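Local coordinates for protein oligopeptide ABC transporter OppAIV (Borrelia burgdorferi B31, PDB 4GL8) that probably binds oligopeptides outside the cytoplasmic membrane as the solute-binding component of an ABC transporter and delivers them for uptake, at residues L99-D103 / M203-G207; F128-I132 / M176-F182; I285-S289 / T334-I338; D433-L438 / R474-L478. One frame throughout, in Å; residues are numbered along the deposited sequence.

Interaction 1. Residues L99-D103 / M203-G207; sequences LVWSD and MVVSG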
loop_
_atom_site.group_PDB
_atom_site.type_symbol
_atom_site.label_atom_id
_atom_site.label_comp_id
_atom_site.label_asym_id
_atom_site.label_seq_id
_atom_site.Cartn_x
_atom_site.Cartn_y
_atom_site.Cartn_z
ATOM N N LEU A 99 20.546 1.778 20.815
ATOM C CA LEU A 99 19.980 2.104 19.511
ATOM C C LEU A 99 20.654 3.339 18.973
ATOM O O LEU A 99 20.669 4.357 19.633
ATOM C CB LEU A 99 18.483 2.366 19.608
ATOM C CG LEU A 99 17.586 1.141 19.793
ATOM C CD1 LEU A 99 16.146 1.584 20.024
ATOM C CD2 LEU A 99 17.675 0.190 18.595
ATOM N N VAL A 100 21.215 3.267 17.776
ATOM C CA VAL A 100 21.805 4.454 17.157
ATOM C C VAL A 100 21.396 4.533 15.705
ATOM O O VAL A 100 21.130 3.521 15.087
ATOM C CB VAL A 100 23.338 4.458 17.242
ATOM C CG1 VAL A 100 23.815 4.825 18.653
ATOM C CG2 VAL A 100 23.901 3.121 16.804
ATOM N N TRP A 101 21.315 5.752 15.178
ATOM C CA TRP A 101 21.217 5.955 13.742
ATOM C C TRP A 101 22.600 5.621 13.122
ATOM O O TRP A 101 23.572 5.354 13.826
ATOM C CB TRP A 101 20.819 7.407 13.422
ATOM C CG TRP A 101 19.489 7.856 13.959
ATOM C CD1 TRP A 101 19.282 8.663 15.034
ATOM C CD2 TRP A 101 18.194 7.539 13.449
ATOM N NE1 TRP A 101 17.948 8.869 15.228
ATOM C CE2 TRP A 101 17.252 8.185 14.270
ATOM C CE3 TRP A 101 17.738 6.772 12.388
ATOM C CZ2 TRP A 101 15.879 8.080 14.069
ATOM C CZ3 TRP A 101 16.358 6.677 12.180
ATOM C CH2 TRP A 101 15.450 7.332 13.020
ATOM N N SER A 102 22.671 5.667 11.801
ATOM C CA SER A 102 23.827 5.201 11.062
ATOM C C SER A 102 25.022 6.161 11.131
ATOM O O SER A 102 26.112 5.797 10.747
ATOM C CB SER A 102 23.451 4.914 9.610
ATOM O OG SER A 102 22.919 6.067 8.999
ATOM N N ASP A 103 24.794 7.377 11.616
ATOM C CA ASP A 103 25.859 8.301 11.977
ATOM C C ASP A 103 26.218 8.228 13.480
ATOM O O ASP A 103 26.891 9.112 13.981
ATOM C CB ASP A 103 25.440 9.726 11.620
ATOM C CG ASP A 103 24.187 10.185 12.376
ATOM O OD1 ASP A 103 23.537 9.364 13.033
ATOM O OD2 ASP A 103 23.832 11.366 12.304
ATOM N N MET A 203 21.191 11.037 4.015
ATOM C CA MET A 203 20.278 10.140 4.715
ATOM C C MET A 203 21.016 9.329 5.776
ATOM O O MET A 203 22.060 8.788 5.499
ATOM C CB MET A 203 19.610 9.171 3.739
ATOM C CG MET A 203 18.710 8.204 4.468
ATOM S SD MET A 203 17.810 7.124 3.385
ATOM C CE MET A 203 16.539 8.231 2.748
ATOM N N VAL A 204 20.473 9.243 6.983
ATOM C CA VAL A 204 20.998 8.322 7.986
ATOM C C VAL A 204 19.833 7.476 8.379
ATOM O O VAL A 204 18.700 7.919 8.281
ATOM C CB VAL A 204 21.590 9.031 9.235
ATOM C CG1 VAL A 204 22.766 9.932 8.846
ATOM C CG2 VAL A 204 20.512 9.789 9.991
ATOM N N VAL A 205 20.100 6.247 8.805
ATOM C CA VAL A 205 19.042 5.241 8.907
ATOM C C VAL A 205 19.198 4.436 10.189
ATOM O O VAL A 205 20.246 4.477 10.831
ATOM C CB VAL A 205 19.085 4.258 7.700
ATOM C CG1 VAL A 205 19.219 5.008 6.375
ATOM C CG2 VAL A 205 20.227 3.263 7.843
ATOM N N SER A 206 18.156 3.665 10.507
ATOM C CA SER A 206 18.091 2.819 11.702
ATOM C C SER A 206 18.099 1.329 11.398
ATOM O O SER A 206 18.261 0.517 12.297
ATOM C CB SER A 206 16.804 3.142 12.479
ATOM O OG SER A 206 15.678 3.025 11.619
ATOM N N GLY A 207 17.920 0.954 10.138
ATOM C CA GLY A 207 17.727 -0.463 9.777
ATOM C C GLY A 207 18.979 -1.104 9.200
ATOM O O GLY A 207 20.067 -0.525 9.250
HETATM O O HOH W 1 21.702 2.448 12.450
#
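Ser-102 and Val-205 are joined by a hydrogen bond in this loop-to-loop contact: the backbone N of Val-205 donates to Ser-102 OG at 2.8 Å with an N-H···O angle of 157°. A chi1 of 58° tucks OG between the serine's own N and carbonyl carbon, turning it into the second loop, where it also lies 3.1 Å from Val-204 CA. A water also bridges the loops, donating to Val-100 O (2.9 Å) and to Val-205 O (3.0 Å). The same Val-205 carbonyl receives a CA-H···O contact from Trp-101. The contact joins the loop that follows strand 90-95, a member of the five-stranded antiparallel sheet, to the approach to strand 209-215, near the outside of a fold of the family 5 solute-binding type. At the Trp-101 ring edge, near the ring plane, lies Val-205 C, while Trp-101 CZ3 touches Ser-206 CB at 3.6 Å; the hydroxyl of Ser-206 accepts from Leu-62 N. The two methyls of Val-204 divide their partners: CG2 faces Trp-101 CB at 4.2 Å, and CG1 rests on the Asp-103 carboxylate carbon CG at 3.8 Å, the two side chains meeting at a slant. Asp-103 OD2 is hydrogen-bonded to His-188 NE2, and the imidazole of His-188 meets the Trp-101 ring.

Interaction 2. Residues F128-I132 / M176-F182; sequences FVNMI and MLVHQTF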
loop_
_atom_site.group_PDB
_atom_site.type_symbol
_atom_site.label_atom_id
_atom_site.label_comp_id
_atom_site.label_asym_id
_atom_site.label_seq_id
_atom_site.Cartn_x
_atom_site.Cartn_y
_atom_site.Cartn_z
ATOM N N PHE A 128 -0.694 10.845 4.222
ATOM C CA PHE A 128 -1.153 9.721 5.076
ATOM C C PHE A 128 -1.425 10.127 6.497
ATOM O O PHE A 128 -1.816 9.302 7.331
ATOM C CB PHE A 128 -0.121 8.565 5.092
ATOM C CG PHE A 128 -0.619 7.291 4.450
ATOM C CD1 PHE A 128 -1.829 6.699 4.867
ATOM C CD2 PHE A 128 0.123 6.653 3.461
ATOM C CE1 PHE A 128 -2.285 5.519 4.279
ATOM C CE2 PHE A 128 -0.329 5.483 2.879
ATOM C CZ PHE A 128 -1.525 4.910 3.291
ATOM N N VAL A 129 -1.244 11.408 6.778
ATOM C CA VAL A 129 -1.438 11.940 8.121
ATOM C C VAL A 129 -2.776 11.522 8.773
ATOM O O VAL A 129 -2.860 11.423 10.000
ATOM C CB VAL A 129 -1.287 13.480 8.114
ATOM C CG1 VAL A 129 -2.520 14.170 7.510
ATOM C CG2 VAL A 129 -1.002 13.982 9.522
ATOM N N ASN A 130 -3.814 11.290 7.979
ATOM C CA ASN A 130 -5.112 10.851 8.555
ATOM C C ASN A 130 -5.073 9.534 9.306
ATOM O O ASN A 130 -5.818 9.329 10.258
ATOM C CB ASN A 130 -6.201 10.797 7.495
ATOM C CG ASN A 130 -6.765 12.156 7.218
ATOM O OD1 ASN A 130 -6.446 13.123 7.921
ATOM N ND2 ASN A 130 -7.626 12.247 6.238
ATOM N N MET A 131 -4.172 8.657 8.900
ATOM C CA MET A 131 -3.949 7.415 9.627
ATOM C C MET A 131 -3.459 7.664 11.075
ATOM O O MET A 131 -3.948 7.036 12.018
ATOM C CB MET A 131 -2.968 6.566 8.856
ATOM C CG MET A 131 -2.635 5.260 9.549
ATOM S SD MET A 131 -1.793 4.145 8.424
ATOM C CE MET A 131 -3.115 3.829 7.290
ATOM N N ILE A 132 -2.538 8.601 11.259
ATOM C CA ILE A 132 -2.102 8.978 12.589
ATOM C C ILE A 132 -3.216 9.640 13.414
ATOM O O ILE A 132 -3.384 9.317 14.573
ATOM C CB ILE A 132 -0.896 9.938 12.567
ATOM C CG1 ILE A 132 0.232 9.386 11.725
ATOM C CG2 ILE A 132 -0.360 10.143 13.974
ATOM C CD1 ILE A 132 0.612 7.972 12.125
ATOM N N MET A 176 -0.063 -2.065 12.744
ATOM C CA MET A 176 -0.083 -0.751 12.133
ATOM C C MET A 176 1.261 -0.021 12.268
ATOM O O MET A 176 1.658 0.752 11.387
ATOM C CB MET A 176 -1.201 0.003 12.863
ATOM C CG MET A 176 -1.693 1.286 12.309
ATOM S SD MET A 176 -3.305 1.603 13.102
ATOM C CE MET A 176 -3.879 2.694 11.820
ATOM N N LEU A 177 1.972 -0.266 13.366
ATOM C CA LEU A 177 3.252 0.366 13.612
ATOM C C LEU A 177 4.351 0.006 12.616
ATOM O O LEU A 177 5.401 0.686 12.577
ATOM C CB LEU A 177 3.733 0.107 15.035
ATOM C CG LEU A 177 2.974 0.808 16.135
ATOM C CD1 LEU A 177 3.422 0.274 17.509
ATOM C CD2 LEU A 177 3.158 2.326 16.052
ATOM N N VAL A 178 4.136 -1.062 11.845
ATOM C CA VAL A 178 5.077 -1.525 10.859
ATOM C C VAL A 178 4.956 -0.679 9.593
ATOM O O VAL A 178 5.891 -0.580 8.842
ATOM C CB VAL A 178 4.849 -3.040 10.569
ATOM C CG1 VAL A 178 5.783 -3.559 9.487
ATOM C CG2 VAL A 178 5.054 -3.819 11.857
ATOM N N HIS A 179 3.800 -0.059 9.360
ATOM C CA HIS A 179 3.586 0.805 8.229
ATOM C C HIS A 179 4.483 2.057 8.306
ATOM O O HIS A 179 4.697 2.612 9.372
ATOM C CB HIS A 179 2.129 1.208 8.190
ATOM C CG HIS A 179 1.745 1.975 6.963
ATOM N ND1 HIS A 179 1.416 3.314 6.993
ATOM C CD2 HIS A 179 1.614 1.587 5.677
ATOM C CE1 HIS A 179 1.113 3.722 5.776
ATOM N NE2 HIS A 179 1.220 2.689 4.960
ATOM N N GLN A 180 4.978 2.485 7.143
ATOM C CA GLN A 180 6.027 3.494 7.047
ATOM C C GLN A 180 5.660 4.822 7.654
ATOM O O GLN A 180 6.502 5.454 8.208
ATOM C CB GLN A 180 6.504 3.667 5.602
ATOM C CG GLN A 180 5.563 4.421 4.663
ATOM C CD GLN A 180 4.494 3.557 4.010
ATOM O OE1 GLN A 180 4.451 2.335 4.165
ATOM N NE2 GLN A 180 3.635 4.201 3.259
ATOM N N THR A 181 4.405 5.226 7.561
ATOM C CA THR A 181 3.906 6.451 8.196
ATOM C C THR A 181 4.237 6.508 9.690
ATOM O O THR A 181 4.441 7.617 10.255
ATOM C CB THR A 181 2.368 6.509 8.052
ATOM O OG1 THR A 181 2.031 6.472 6.669
ATOM C CG2 THR A 181 1.815 7.748 8.606
ATOM N N PHE A 182 4.291 5.334 10.320
ATOM C CA PHE A 182 4.601 5.223 11.729
ATOM C C PHE A 182 6.084 4.998 12.040
ATOM O O PHE A 182 6.478 4.963 13.207
ATOM C CB PHE A 182 3.797 4.096 12.364
ATOM C CG PHE A 182 2.349 4.405 12.569
ATOM C CD1 PHE A 182 1.910 4.972 13.750
ATOM C CD2 PHE A 182 1.427 4.052 11.632
ATOM C CE1 PHE A 182 0.580 5.183 13.982
ATOM C CE2 PHE A 182 0.088 4.291 11.829
ATOM C CZ PHE A 182 -0.348 4.855 13.012
#
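Ile-132 and Phe-182 are closely packed. Ile-132 CD1 comes down over one face of the phenyl ring, 3.4 Å from its centroid and 17° off the ring normal, a CH-pi contact. The same CD1 also reaches Thr-181 CG2 (3.7 Å). Met-131 fills the next place. Its CG stands anti to the backbone N (chi1 178°), which carries the chain across to the other segment, where CG meets Met-176 CE at 3.6 Å and the Phe-182 CE2 corner at 3.7 Å. The sulfur lies obliquely to the His-179 imidazole and at the edge of the Phe-182 ring, a Met-aromatic contact. Phe-128 and His-179 form a T-shaped pair: the histidine edge points at the phenyl face, centroids 4.8 Å apart and planes at 77°, with His-179 CE1 over the ring centre. Thr-181 OG1 closes on Phe-128 CB at 3.4 Å. Packing is looser at Gln-180, whose NE2 only comes within 4.2 Å of Phe-128 CE2; its amide is held instead by Ile-48 O and Ser-54 OG. Met-131 stays partly exposed, whereas the residues it touches are buried. Phe-128, His-179 and Gln-180 also pack against the bound peptide, so this contact forms part of the wall of the binding site. The first turn of helix 129-135 thus sits against the beta turn 176-179 and the 3-10 segment 180-182 that follow helix 173-176, and helix 109-119 touches this region, Tyr-116 on Leu-177 and Ile-119 on Thr-181.

Interaction 3. Residues I285-S289 / T334-I338; sequences INSTS and TPDYI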
loop_
_atom_site.group_PDB
_atom_site.type_symbol
_atom_site.label_atom_id
_atom_site.label_comp_id
_atom_site.label_asym_id
_atom_site.label_seq_id
_atom_site.Cartn_x
_atom_site.Cartn_y
_atom_site.Cartn_z
ATOM N N ILE A 285 -2.295 -12.192 -1.975
ATOM C CA ILE A 285 -1.882 -11.168 -0.991
ATOM C C ILE A 285 -3.055 -10.296 -0.544
ATOM O O ILE A 285 -4.120 -10.350 -1.147
ATOM C CB ILE A 285 -0.721 -10.287 -1.515
ATOM C CG1 ILE A 285 -1.058 -9.665 -2.869
ATOM C CG2 ILE A 285 0.568 -11.110 -1.629
ATOM C CD1 ILE A 285 -0.114 -8.529 -3.249
ATOM N N ASN A 286 -2.856 -9.501 0.516
ATOM C CA ASN A 286 -3.883 -8.600 1.011
ATOM C C ASN A 286 -3.908 -7.321 0.204
ATOM O O ASN A 286 -3.649 -6.217 0.708
ATOM C CB ASN A 286 -3.649 -8.290 2.474
ATOM C CG ASN A 286 -4.112 -9.414 3.384
ATOM O OD1 ASN A 286 -4.914 -10.261 2.992
ATOM N ND2 ASN A 286 -3.603 -9.424 4.606
ATOM N N SER A 287 -4.282 -7.454 -1.046
ATOM C CA SER A 287 -4.182 -6.352 -1.966
ATOM C C SER A 287 -5.291 -6.514 -2.997
ATOM O O SER A 287 -5.648 -7.635 -3.324
ATOM C CB SER A 287 -2.789 -6.396 -2.585
ATOM O OG SER A 287 -2.443 -5.151 -3.087
ATOM N N THR A 288 -5.877 -5.408 -3.449
ATOM C CA THR A 288 -6.997 -5.431 -4.359
ATOM C C THR A 288 -6.698 -4.669 -5.637
ATOM O O THR A 288 -5.883 -3.749 -5.666
ATOM C CB THR A 288 -8.292 -4.813 -3.747
ATOM O OG1 THR A 288 -8.113 -3.429 -3.430
ATOM C CG2 THR A 288 -8.751 -5.583 -2.484
ATOM N N SER A 289 -7.426 -5.044 -6.685
ATOM C CA SER A 289 -7.473 -4.293 -7.940
ATOM C C SER A 289 -8.893 -3.730 -8.125
ATOM O O SER A 289 -9.887 -4.450 -8.009
ATOM C CB SER A 289 -7.077 -5.188 -9.117
ATOM O OG SER A 289 -7.476 -4.618 -10.374
ATOM N N THR A 334 -12.738 -5.543 0.106
ATOM C CA THR A 334 -11.696 -5.952 1.047
ATOM C C THR A 334 -11.348 -7.422 0.835
ATOM O O THR A 334 -12.182 -8.196 0.409
ATOM C CB THR A 334 -12.148 -5.814 2.510
ATOM O OG1 THR A 334 -13.075 -6.850 2.803
ATOM C CG2 THR A 334 -12.836 -4.458 2.779
ATOM N N PRO A 335 -10.108 -7.807 1.155
ATOM C CA PRO A 335 -9.837 -9.219 1.287
ATOM C C PRO A 335 -10.575 -9.753 2.519
ATOM O O PRO A 335 -11.118 -8.958 3.300
ATOM C CB PRO A 335 -8.335 -9.286 1.513
ATOM C CG PRO A 335 -7.802 -7.933 1.200
ATOM C CD PRO A 335 -8.920 -6.979 1.417
ATOM N N ASP A 336 -10.597 -11.077 2.664
ATOM C CA ASP A 336 -11.092 -11.733 3.874
ATOM C C ASP A 336 -9.984 -11.770 4.916
ATOM O O ASP A 336 -8.807 -11.835 4.566
ATOM C CB ASP A 336 -11.545 -13.159 3.574
ATOM C CG ASP A 336 -12.819 -13.217 2.732
ATOM O OD1 ASP A 336 -13.703 -12.320 2.797
ATOM O OD2 ASP A 336 -12.927 -14.192 1.983
ATOM N N TYR A 337 -10.364 -11.687 6.187
ATOM C CA TYR A 337 -9.429 -11.837 7.323
ATOM C C TYR A 337 -10.075 -12.786 8.323
ATOM O O TYR A 337 -11.251 -13.095 8.200
ATOM C CB TYR A 337 -9.113 -10.491 8.009
ATOM C CG TYR A 337 -8.571 -9.438 7.088
ATOM C CD1 TYR A 337 -7.207 -9.158 7.042
ATOM C CD2 TYR A 337 -9.431 -8.709 6.235
ATOM C CE1 TYR A 337 -6.719 -8.180 6.188
ATOM C CE2 TYR A 337 -8.952 -7.728 5.384
ATOM C CZ TYR A 337 -7.603 -7.479 5.348
ATOM O OH TYR A 337 -7.116 -6.546 4.489
ATOM N N ILE A 338 -9.296 -13.248 9.295
ATOM C CA ILE A 338 -9.763 -14.211 10.303
ATOM C C ILE A 338 -11.103 -13.795 10.936
ATOM O O ILE A 338 -12.002 -14.620 11.101
ATOM C CB ILE A 338 -8.672 -14.426 11.408
ATOM C CG1 ILE A 338 -9.110 -15.446 12.483
ATOM C CG2 ILE A 338 -8.275 -13.109 12.079
ATOM C CD1 ILE A 338 -8.431 -16.796 12.358
#
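Thr-334 OG1 has two hydrogen-bond partners next to Pro-335, the residue that meets Asn-286 and Thr-288 across the contact. The hydroxyl donates to Pro-335 O at 2.9 Å, approaching from above the carbonyl plane (38° out of it), and is also hydrogen-bonded to Arg-332 NH2. Arg-332, which lies just before the segment, bridges Thr-334 and Asp-336, since its NH1 is paired with Asp-336 OD1. Across the contact there is packing without a hydrogen bond. The proline ring packs against the bend at Asn-286: Pro-335 CG lies 4.0 Å from Asn-286 CA, Pro-335 CB is 3.9 Å from Asn-286 OD1, and Pro-335 CD is 4.1 Å from Thr-288 CG2. Asn-286 is the centre of an inverse gamma turn, closed by a weak bond from Ser-287 N to Ile-285 O, where the chain turns a corner between strands 280-285 and 287-293. Both strands pair with strand 492-504, and the corner probably lies near a crossing between lobes, as in related peptide-binding proteins. With chi1 at -79°, the Asn-286 side chain extends beside its own N and brings ND2 within 3.7 Å of Tyr-337 CE1, the amide and phenol planes being 45° apart. Behind the bend, Ser-287 bonds through OG to Trp-427 O and packs on the bound peptide, so the corner borders the ligand site. Phe-437 of helix 435-438 presses on Thr-288, Pro-335 and Tyr-337 alike, and Tyr-337 also touches Pro-434.

Interaction 4. Residues D433-L438 / R474-L478; sequences DPMTFL and RQEIL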
loop_
_atom_site.group_PDB
_atom_site.type_symbol
_atom_site.label_atom_id
_atom_site.label_comp_id
_atom_site.label_asym_id
_atom_site.label_seq_id
_atom_site.Cartn_x
_atom_site.Cartn_y
_atom_site.Cartn_z
ATOM N N ASP A 433 -6.367 -5.769 9.030
ATOM C CA ASP A 433 -7.780 -5.559 9.406
ATOM C C ASP A 433 -8.501 -4.928 8.212
ATOM O O ASP A 433 -7.938 -4.070 7.541
ATOM C CB ASP A 433 -7.873 -4.678 10.654
ATOM C CG ASP A 433 -9.310 -4.434 11.103
ATOM O OD1 ASP A 433 -9.766 -5.152 12.014
ATOM O OD2 ASP A 433 -9.986 -3.523 10.542
ATOM N N PRO A 434 -9.732 -5.359 7.920
ATOM C CA PRO A 434 -10.452 -4.790 6.798
ATOM C C PRO A 434 -10.536 -3.242 6.789
ATOM O O PRO A 434 -10.737 -2.659 5.730
ATOM C CB PRO A 434 -11.837 -5.405 6.947
ATOM C CG PRO A 434 -11.938 -5.734 8.401
ATOM C CD PRO A 434 -10.587 -6.269 8.692
ATOM N N MET A 435 -10.361 -2.578 7.924
ATOM C CA MET A 435 -10.424 -1.116 7.932
ATOM C C MET A 435 -9.406 -0.425 7.009
ATOM O O MET A 435 -9.675 0.692 6.545
ATOM C CB MET A 435 -10.324 -0.544 9.350
ATOM C CG MET A 435 -10.566 0.963 9.481
ATOM S SD MET A 435 -12.179 1.626 8.923
ATOM C CE MET A 435 -13.281 0.763 9.995
ATOM N N THR A 436 -8.261 -1.059 6.734
ATOM C CA THR A 436 -7.268 -0.428 5.885
ATOM C C THR A 436 -7.876 -0.203 4.499
ATOM O O THR A 436 -7.647 0.831 3.876
ATOM C CB THR A 436 -5.942 -1.211 5.792
ATOM O OG1 THR A 436 -5.016 -0.444 5.012
ATOM C CG2 THR A 436 -6.135 -2.532 5.133
ATOM N N PHE A 437 -8.711 -1.132 4.055
ATOM C CA PHE A 437 -9.463 -0.944 2.804
ATOM C C PHE A 437 -10.697 -0.055 2.898
ATOM O O PHE A 437 -10.954 0.772 2.021
ATOM C CB PHE A 437 -9.867 -2.300 2.286
ATOM C CG PHE A 437 -8.717 -3.089 1.792
ATOM C CD1 PHE A 437 -8.018 -3.937 2.645
ATOM C CD2 PHE A 437 -8.282 -2.936 0.478
ATOM C CE1 PHE A 437 -6.918 -4.615 2.184
ATOM C CE2 PHE A 437 -7.194 -3.654 0.010
ATOM C CZ PHE A 437 -6.513 -4.485 0.857
ATOM N N LEU A 438 -11.503 -0.237 3.928
ATOM C CA LEU A 438 -12.761 0.504 3.999
ATOM C C LEU A 438 -12.507 1.986 4.289
ATOM O O LEU A 438 -13.264 2.863 3.868
ATOM C CB LEU A 438 -13.664 -0.117 5.046
ATOM C CG LEU A 438 -14.044 -1.549 4.699
ATOM C CD1 LEU A 438 -14.841 -2.117 5.856
ATOM C CD2 LEU A 438 -14.839 -1.580 3.397
ATOM N N ARG A 474 -18.758 -5.513 15.575
ATOM C CA ARG A 474 -17.925 -4.693 14.695
ATOM C C ARG A 474 -17.916 -5.266 13.281
ATOM O O ARG A 474 -18.102 -4.543 12.305
ATOM C CB ARG A 474 -16.508 -4.615 15.243
ATOM C CG ARG A 474 -15.594 -3.675 14.446
ATOM C CD ARG A 474 -14.259 -3.415 15.141
ATOM N NE ARG A 474 -13.375 -2.713 14.221
ATOM C CZ ARG A 474 -12.520 -3.296 13.377
ATOM N NH1 ARG A 474 -12.370 -4.625 13.333
ATOM N NH2 ARG A 474 -11.814 -2.536 12.569
ATOM N N GLN A 475 -17.717 -6.580 13.198
ATOM C CA GLN A 475 -17.786 -7.289 11.924
ATOM C C GLN A 475 -19.085 -6.934 11.184
ATOM O O GLN A 475 -19.044 -6.666 9.983
ATOM C CB GLN A 475 -17.716 -8.810 12.127
ATOM C CG GLN A 475 -17.536 -9.558 10.819
ATOM C CD GLN A 475 -17.725 -11.071 10.927
ATOM O OE1 GLN A 475 -18.010 -11.620 12.003
ATOM N NE2 GLN A 475 -17.551 -11.757 9.792
ATOM N N GLU A 476 -20.219 -6.931 11.896
ATOM C CA GLU A 476 -21.511 -6.700 11.234
ATOM C C GLU A 476 -21.628 -5.252 10.772
ATOM O O GLU A 476 -22.126 -4.986 9.689
ATOM C CB GLU A 476 -22.709 -7.023 12.137
ATOM C CG GLU A 476 -22.932 -8.507 12.403
ATOM C CD GLU A 476 -23.129 -9.340 11.137
ATOM O OE1 GLU A 476 -24.072 -9.009 10.368
ATOM O OE2 GLU A 476 -22.344 -10.326 10.927
ATOM N N ILE A 477 -21.191 -4.316 11.609
ATOM C CA ILE A 477 -21.146 -2.916 11.192
ATOM C C ILE A 477 -20.286 -2.749 9.927
ATOM O O ILE A 477 -20.710 -2.092 8.963
ATOM C CB ILE A 477 -20.625 -2.041 12.325
ATOM C CG1 ILE A 477 -21.576 -2.080 13.532
ATOM C CG2 ILE A 477 -20.433 -0.601 11.871
ATOM C CD1 ILE A 477 -20.865 -1.809 14.835
ATOM N N LEU A 478 -19.111 -3.379 9.904
ATOM C CA LEU A 478 -18.220 -3.288 8.732
ATOM C C LEU A 478 -18.867 -3.858 7.499
ATOM O O LEU A 478 -18.760 -3.260 6.434
ATOM C CB LEU A 478 -16.835 -3.904 8.969
ATOM C CG LEU A 478 -16.036 -3.158 10.067
ATOM C CD1 LEU A 478 -14.751 -3.876 10.398
ATOM C CD2 LEU A 478 -15.714 -1.735 9.676
#
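A capped helix start joins a neighbouring helix through the salt bridge of Asp-433 and Arg-474. The arginine, extended from CG to NE, presents its guanidinium end-on, NH2 giving a nearly straight bond to Asp-433 OD2 (2.9 Å, 171°) and NH1 a more bent one to OD1 (3.0 Å, 147°). Carboxylate and guanidinium planes are turned 42° apart. OD2 also accepts from Met-435 N at 2.8 Å, on its anti side, so this oxygen takes two donors that come from opposite faces of the carboxylate plane. That second bond closes an Asx turn and caps the start of the helix, and the aspartate both caps the short helix 435-438 and bonds it to helix 471-489. Beyond the ion pair, Leu-478 is the apolar hub. Its CD1 meets Pro-434 CG at 3.9 Å and also covers one face of the Arg-474 guanidinium; its CD2 touches Met-435 CE at 3.5 Å and Leu-438 CD1 at 3.9 Å. Bends at chi2 and chi3 fold the methionine methyl onto the leucine. Tyr-172 flanks both charged partners, and Ser-465 of helix 456-466 lies against Met-435, Arg-474 and Leu-478.

Interactions 1 and 2 come first along the chain, with 128-132 and 176-182 both lying between the two segments of interaction 1; interactions 3 and 4 follow in series. Interaction 1 lies far from interactions 3 and 4 (about 34 and 36 Å between centres), and on the opposite side of the chain's centre from interaction 3. Interactions 3 and 4, centres about 11 Å apart, touch directly through helix 435-438. Interactions 2 and 4 come within about 5 Å at their nearest atoms. Interactions 2 and 3 both reach the bound peptide, from parts of the fold about 19 Å apart (centres), consistent with a ligand held between lobes, as in related peptide-binding proteins.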